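VP35 (Myotis lucifugus, PDB 6DKU) is a bat-genome homologue of the filoviral polymerase cofactor VP35, seen here as its interferon inhibitory domain, and probably acts as an antagonist of innate immune signalling. Local coordinates at residues A[27-32]-A[113-118]; A[5-10]-A[43-48]. The protein carries 1 engineered substitution. One frame throughout, in Å; residues are numbered along the deposited sequence.

Contact 1: A[27-32]-A[113-118]; sequences FHELVS and WVYIYL
Glu-29, on the helix of residues 27-32, reaches across to Tyr-115 on the strand of residues 113-118, its side chain descending past CE2 from above the ring rim. Its CB touches both CG1 of Val-114, at 3.8 Å, and CE2 of Tyr-115. CG lies beside the backbone N (chi1 -41°), and a bend at chi2 then carries the chain down past CE2, which CG and CD also meet. Of the side-chain atoms, only OE1 comes down to the ring edge, near its plane. There the phenol OH donates a hydrogen bond to it, Tyr-115 OH to Glu-29 OE1 being 3.2 Å. The hydroxyl approaches from the anti side of the carboxylate, whose plane stands 62° from that of the ring. The other oxygen, OE2, is held by a salt bridge to Arg-24 and a hydrogen bond with Tyr-95, so this buried acid has partners on both oxygens and is probably kept ionised by the arginine.

Ser-32, one turn further along the helix, gives the same phenol oxygen a weak hydrogen bond from OG. On the face side of the ring, CG1 of Val-114 rests against the helix backbone, 3.5 Å from N of Leu-30, and lies over the Tyr-115 ring, offset toward its rim. The strand carries a classic beta bulge here, two consecutive residues, Val-114 and Tyr-115, pairing with Leu-126 of the neighbouring strand.

The helix crosses the strand at 83°, with axes 7.8 Å apart. The contact belongs to the interface of the helical and beta-sheet subdomains of the VP35 interferon inhibitory domain: helix 61-71 packs on Leu-30, helix 9-18 on Val-31, and strand 113-119 runs parallel to strand 82-84 and antiparallel to strand 122-127.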
loop_
_atom_site.group_PDB
_atom_site.type_symbol
_atom_site.label_atom_id
_atom_site.label_comp_id
_atom_site.label_asym_id
_atom_site.label_seq_id
_atom_site.Cartn_x
_atom_site.Cartn_y
_atom_site.Cartn_z
ATOM N N PHE A 27 1.257 3.250 6.479
ATOM C CA PHE A 27 2.007 3.772 5.338
ATOM C C PHE A 27 2.988 2.728 4.823
ATOM O O PHE A 27 3.100 2.520 3.607
ATOM C CB PHE A 27 2.724 5.072 5.713
ATOM C CG PHE A 27 1.820 6.282 5.734
ATOM C CD1 PHE A 27 1.471 6.931 4.559
ATOM C CD2 PHE A 27 1.310 6.765 6.935
ATOM C CE1 PHE A 27 0.634 8.046 4.576
ATOM C CE2 PHE A 27 0.474 7.879 6.962
ATOM C CZ PHE A 27 0.135 8.516 5.780
ATOM N N HIS A 28 3.693 2.048 5.736
ATOM C CA HIS A 28 4.525 0.913 5.348
ATOM C C HIS A 28 3.707 -0.115 4.580
ATOM O O HIS A 28 4.133 -0.619 3.532
ATOM C CB HIS A 28 5.144 0.263 6.588
ATOM C CG HIS A 28 5.917 1.205 7.455
ATOM N ND1 HIS A 28 5.311 2.059 8.352
ATOM C CD2 HIS A 28 7.249 1.413 7.576
ATOM C CE1 HIS A 28 6.240 2.756 8.983
ATOM N NE2 HIS A 28 7.422 2.385 8.527
ATOM N N GLU A 29 2.513 -0.426 5.094
ATOM C CA GLU A 29 1.630 -1.361 4.419
ATOM C C GLU A 29 1.194 -0.843 3.058
ATOM O O GLU A 29 1.035 -1.635 2.130
ATOM C CB GLU A 29 0.408 -1.661 5.284
ATOM C CG GLU A 29 0.717 -1.834 6.753
ATOM C CD GLU A 29 1.407 -3.147 7.069
ATOM O OE1 GLU A 29 1.718 -3.906 6.121
ATOM O OE2 GLU A 29 1.636 -3.418 8.271
ATOM N N LEU A 30 0.992 0.466 2.911
ATOM C CA LEU A 30 0.622 0.991 1.600
ATOM C C LEU A 30 1.760 0.817 0.607
ATOM O O LEU A 30 1.531 0.469 -0.558
ATOM C CB LEU A 30 0.222 2.461 1.706
ATOM C CG LEU A 30 -0.250 3.108 0.404
ATOM C CD1 LEU A 30 -1.278 2.239 -0.312
ATOM C CD2 LEU A 30 -0.827 4.480 0.683
ATOM N N VAL A 31 2.995 1.059 1.052
ATOM C CA VAL A 31 4.157 0.781 0.211
ATOM C C VAL A 31 4.151 -0.680 -0.222
ATOM O O VAL A 31 4.283 -1.003 -1.411
ATOM C CB VAL A 31 5.452 1.142 0.961
ATOM C CG1 VAL A 31 6.670 0.670 0.191
ATOM C CG2 VAL A 31 5.513 2.639 1.227
ATOM N N SER A 32 3.962 -1.581 0.746
ATOM C CA SER A 32 3.939 -3.010 0.454
ATOM C C SER A 32 2.804 -3.376 -0.502
ATOM O O SER A 32 2.964 -4.254 -1.358
ATOM C CB SER A 32 3.823 -3.795 1.762
ATOM O OG SER A 32 4.018 -5.181 1.543
ATOM N N TRP A 113 -8.117 2.228 0.266
ATOM C CA TRP A 113 -7.889 0.899 0.824
ATOM C C TRP A 113 -6.410 0.551 0.757
ATOM O O TRP A 113 -5.679 1.017 -0.120
ATOM C CB TRP A 113 -8.703 -0.160 0.075
ATOM C CG TRP A 113 -10.184 0.004 0.219
ATOM C CD1 TRP A 113 -11.039 0.513 -0.711
ATOM C CD2 TRP A 113 -10.986 -0.334 1.359
ATOM N NE1 TRP A 113 -12.315 0.514 -0.225
ATOM C CE2 TRP A 113 -12.313 -0.000 1.045
ATOM C CE3 TRP A 113 -10.707 -0.871 2.617
ATOM C CZ2 TRP A 113 -13.365 -0.192 1.938
ATOM C CZ3 TRP A 113 -11.748 -1.061 3.501
ATOM C CH2 TRP A 113 -13.064 -0.723 3.156
ATOM N N VAL A 114 -5.963 -0.266 1.708
ATOM C CA VAL A 114 -4.585 -0.744 1.720
ATOM C C VAL A 114 -4.595 -2.266 1.708
ATOM O O VAL A 114 -4.042 -2.898 0.800
ATOM C CB VAL A 114 -3.809 -0.207 2.934
ATOM C CG1 VAL A 114 -2.356 -0.670 2.873
ATOM C CG2 VAL A 114 -3.897 1.317 2.995
ATOM N N TYR A 115 -5.224 -2.870 2.705
ATOM C CA TYR A 115 -5.303 -4.318 2.779
ATOM C C TYR A 115 -6.746 -4.754 2.952
ATOM O O TYR A 115 -7.514 -4.138 3.700
ATOM C CB TYR A 115 -4.486 -4.882 3.945
ATOM C CG TYR A 115 -2.997 -4.921 3.734
ATOM C CD1 TYR A 115 -2.445 -4.911 2.457
ATOM C CD2 TYR A 115 -2.135 -4.972 4.824
ATOM C CE1 TYR A 115 -1.076 -4.941 2.275
ATOM C CE2 TYR A 115 -0.773 -5.002 4.652
ATOM C CZ TYR A 115 -0.247 -4.986 3.378
ATOM O OH TYR A 115 1.117 -5.020 3.217
ATOM N N ILE A 116 -7.094 -5.826 2.265
ATOM C CA ILE A 116 -8.263 -6.624 2.589
ATOM C C ILE A 116 -7.739 -7.854 3.323
ATOM O O ILE A 116 -7.154 -8.752 2.706
ATOM C CB ILE A 116 -9.056 -7.010 1.337
ATOM C CG1 ILE A 116 -9.473 -5.764 0.561
ATOM C CG2 ILE A 116 -10.285 -7.793 1.725
ATOM C CD1 ILE A 116 -9.884 -4.590 1.422
ATOM N N TYR A 117 -7.904 -7.881 4.644
ATOM C CA TYR A 117 -7.484 -9.040 5.420
ATOM C C TYR A 117 -8.510 -10.156 5.302
ATOM O O TYR A 117 -9.718 -9.910 5.332
ATOM C CB TYR A 117 -7.309 -8.676 6.892
ATOM C CG TYR A 117 -6.075 -7.868 7.193
ATOM C CD1 TYR A 117 -4.813 -8.435 7.123
ATOM C CD2 TYR A 117 -6.177 -6.540 7.563
ATOM C CE1 TYR A 117 -3.686 -7.688 7.402
ATOM C CE2 TYR A 117 -5.064 -5.789 7.844
ATOM C CZ TYR A 117 -3.823 -6.363 7.764
ATOM O OH TYR A 117 -2.720 -5.598 8.048
ATOM N N LEU A 118 -8.022 -11.389 5.188
ATOM C CA LEU A 118 -8.863 -12.581 5.105
ATOM C C LEU A 118 -8.754 -13.353 6.413
ATOM O O LEU A 118 -7.697 -13.914 6.725
ATOM C CB LEU A 118 -8.458 -13.436 3.908
ATOM C CG LEU A 118 -9.383 -13.257 2.713
ATOM C CD1 LEU A 118 -10.654 -14.074 2.930
ATOM C CD2 LEU A 118 -9.713 -11.768 2.529
#

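Contact 2: A[5-10]-A[43-48]; sequences LPLDPT and DLQVAM
With CG beside the backbone N in both Leu-7 (chi1 -71°) and Leu-44 (chi1 -68°), the two leucines meet through their CB atoms, 4.0 Å apart, and send their methyls to different neighbours. Leu-7 divides its branches over the helix of residues 43-48. CD1 settles against Gln-45, 3.7 Å from its CB and also touching OE1, whereas CD2 of Leu-7 meets CE of Met-48 at 3.7 Å. The methionine chain, bent at both chi2 and chi3, carries that methyl to the leucine. Gln-45 crosses Leu-7 at about a right angle; its NE2 is hydrogen-bonded to Asp-49.

Leu-44 turns CD1 to the backbone where Asp-8 joins Pro-9, and the same methyl lies 3.8 Å from CD of Pro-9. No hydrogen bond links the segments; the contact is van der Waals, mostly between aliphatic groups.

Asp-8 is the N-cap of helix 9-18, its OD1 making a weak hydrogen bond to N of Glu-11. The incoming chain passes across helix 41-56 before entering helix 9-18, whose Phe-12 continues the packing on Leu-44 and Met-48, while Pro-9 touches Ala-35 of helix 26-37.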
loop_
_atom_site.group_PDB
_atom_site.type_symbol
_atom_site.label_atom_id
_atom_site.label_comp_id
_atom_site.label_asym_id
_atom_site.label_seq_id
_atom_site.Cartn_x
_atom_site.Cartn_y
_atom_site.Cartn_z
ATOM N N LEU A 5 20.066 -2.984 -12.734
ATOM C CA LEU A 5 19.054 -3.968 -12.391
ATOM C C LEU A 5 17.695 -3.302 -12.235
ATOM O O LEU A 5 17.546 -2.406 -11.390
ATOM C CB LEU A 5 19.443 -4.703 -11.107
ATOM C CG LEU A 5 18.776 -6.058 -10.860
ATOM C CD1 LEU A 5 19.444 -7.114 -11.707
ATOM C CD2 LEU A 5 18.839 -6.454 -9.394
ATOM N N PRO A 6 16.685 -3.686 -13.015
ATOM C CA PRO A 6 15.343 -3.132 -12.810
ATOM C C PRO A 6 14.783 -3.520 -11.451
ATOM O O PRO A 6 15.285 -4.417 -10.772
ATOM C CB PRO A 6 14.519 -3.754 -13.946
ATOM C CG PRO A 6 15.512 -4.227 -14.935
ATOM C CD PRO A 6 16.715 -4.631 -14.142
ATOM N N LEU A 7 13.715 -2.832 -11.057
ATOM C CA LEU A 7 13.186 -3.016 -9.712
ATOM C C LEU A 7 12.426 -4.329 -9.576
ATOM O O LEU A 7 11.843 -4.846 -10.531
ATOM C CB LEU A 7 12.258 -1.869 -9.323
ATOM C CG LEU A 7 12.901 -0.510 -9.068
ATOM C CD1 LEU A 7 12.051 0.586 -9.686
ATOM C CD2 LEU A 7 13.122 -0.270 -7.580
ATOM N N ASP A 8 12.440 -4.859 -8.366
ATOM C CA ASP A 8 11.570 -5.939 -7.928
ATOM C C ASP A 8 10.855 -5.464 -6.687
ATOM O O ASP A 8 11.273 -4.476 -6.062
ATOM C CB ASP A 8 12.366 -7.227 -7.662
ATOM C CG ASP A 8 13.287 -7.121 -6.461
ATOM O OD1 ASP A 8 13.917 -6.061 -6.278
ATOM O OD2 ASP A 8 13.398 -8.116 -5.712
ATOM N N PRO A 9 9.730 -6.088 -6.312
ATOM C CA PRO A 9 8.951 -5.590 -5.159
ATOM C C PRO A 9 9.763 -5.343 -3.898
ATOM O O PRO A 9 9.574 -4.310 -3.249
ATOM C CB PRO A 9 7.907 -6.692 -4.952
ATOM C CG PRO A 9 7.662 -7.204 -6.343
ATOM C CD PRO A 9 8.992 -7.126 -7.066
ATOM N N THR A 10 10.684 -6.248 -3.552
ATOM C CA THR A 10 11.405 -6.140 -2.284
ATOM C C THR A 10 12.241 -4.868 -2.220
ATOM O O THR A 10 12.189 -4.124 -1.231
ATOM C CB THR A 10 12.294 -7.369 -2.076
ATOM O OG1 THR A 10 11.522 -8.564 -2.259
ATOM C CG2 THR A 10 12.881 -7.362 -0.674
ATOM N N ASP A 43 5.790 -0.970 -13.692
ATOM C CA ASP A 43 4.882 -0.320 -12.749
ATOM C C ASP A 43 5.634 0.172 -11.514
ATOM O O ASP A 43 5.394 1.287 -11.031
ATOM C CB ASP A 43 3.759 -1.274 -12.343
ATOM C CG ASP A 43 2.872 -1.660 -13.503
ATOM O OD1 ASP A 43 2.846 -0.931 -14.518
ATOM O OD2 ASP A 43 2.195 -2.701 -13.399
ATOM N N LEU A 44 6.551 -0.648 -10.993
ATOM C CA LEU A 44 7.354 -0.222 -9.853
ATOM C C LEU A 44 8.158 1.035 -10.167
ATOM O O LEU A 44 8.271 1.923 -9.319
ATOM C CB LEU A 44 8.270 -1.352 -9.381
ATOM C CG LEU A 44 7.626 -2.584 -8.738
ATOM C CD1 LEU A 44 8.688 -3.598 -8.378
ATOM C CD2 LEU A 44 6.858 -2.183 -7.500
ATOM N N GLN A 45 8.712 1.153 -11.376
ATOM C CA GLN A 45 9.496 2.360 -11.626
ATOM C C GLN A 45 8.602 3.557 -11.966
ATOM O O GLN A 45 9.011 4.709 -11.781
ATOM C CB GLN A 45 10.563 2.095 -12.684
ATOM C CG GLN A 45 11.436 3.299 -12.974
ATOM C CD GLN A 45 12.634 3.350 -12.043
ATOM O OE1 GLN A 45 13.374 2.376 -11.918
ATOM N NE2 GLN A 45 12.792 4.475 -11.335
ATOM N N VAL A 46 7.370 3.318 -12.408
ATOM C CA VAL A 46 6.409 4.407 -12.473
ATOM C C VAL A 46 6.140 4.938 -11.066
ATOM O O VAL A 46 6.280 6.139 -10.793
ATOM C CB VAL A 46 5.124 3.941 -13.181
ATOM C CG1 VAL A 46 4.009 4.948 -12.945
ATOM C CG2 VAL A 46 5.378 3.746 -14.668
ATOM N N ALA A 47 5.772 4.041 -10.148
ATOM C CA ALA A 47 5.504 4.446 -8.775
ATOM C C ALA A 47 6.714 5.134 -8.151
ATOM O O ALA A 47 6.573 6.142 -7.446
ATOM C CB ALA A 47 5.087 3.224 -7.962
ATOM N N MET A 48 7.913 4.611 -8.411
ATOM C CA MET A 48 9.123 5.166 -7.818
ATOM C C MET A 48 9.449 6.533 -8.403
ATOM O O MET A 48 9.810 7.465 -7.674
ATOM C CB MET A 48 10.286 4.206 -8.033
ATOM C CG MET A 48 11.625 4.775 -7.636
ATOM S SD MET A 48 11.948 4.492 -5.892
ATOM C CE MET A 48 11.862 2.703 -5.819
#

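Contacts 1 and 2 lie in the same domain with centres 18 Å apart; their nearest atoms are about 7 Å apart and do not touch. Contact 1 is near the centre of the folded chain, about 4 Å from it, and joins the helical part to the sheet. Contact 2 is more peripheral, about 14 Å out, and ties the N-terminal residues to helix 41-56. Helix 26-37 connects them: it supplies residues 27-32 to contact 1, follows helix 9-18 and precedes helix 41-56, the two helices of contact 2. Helix 9-18 packs on the side of helix 26-37 turned from the strand, and its Leu-16 touches both Val-31 and Met-48.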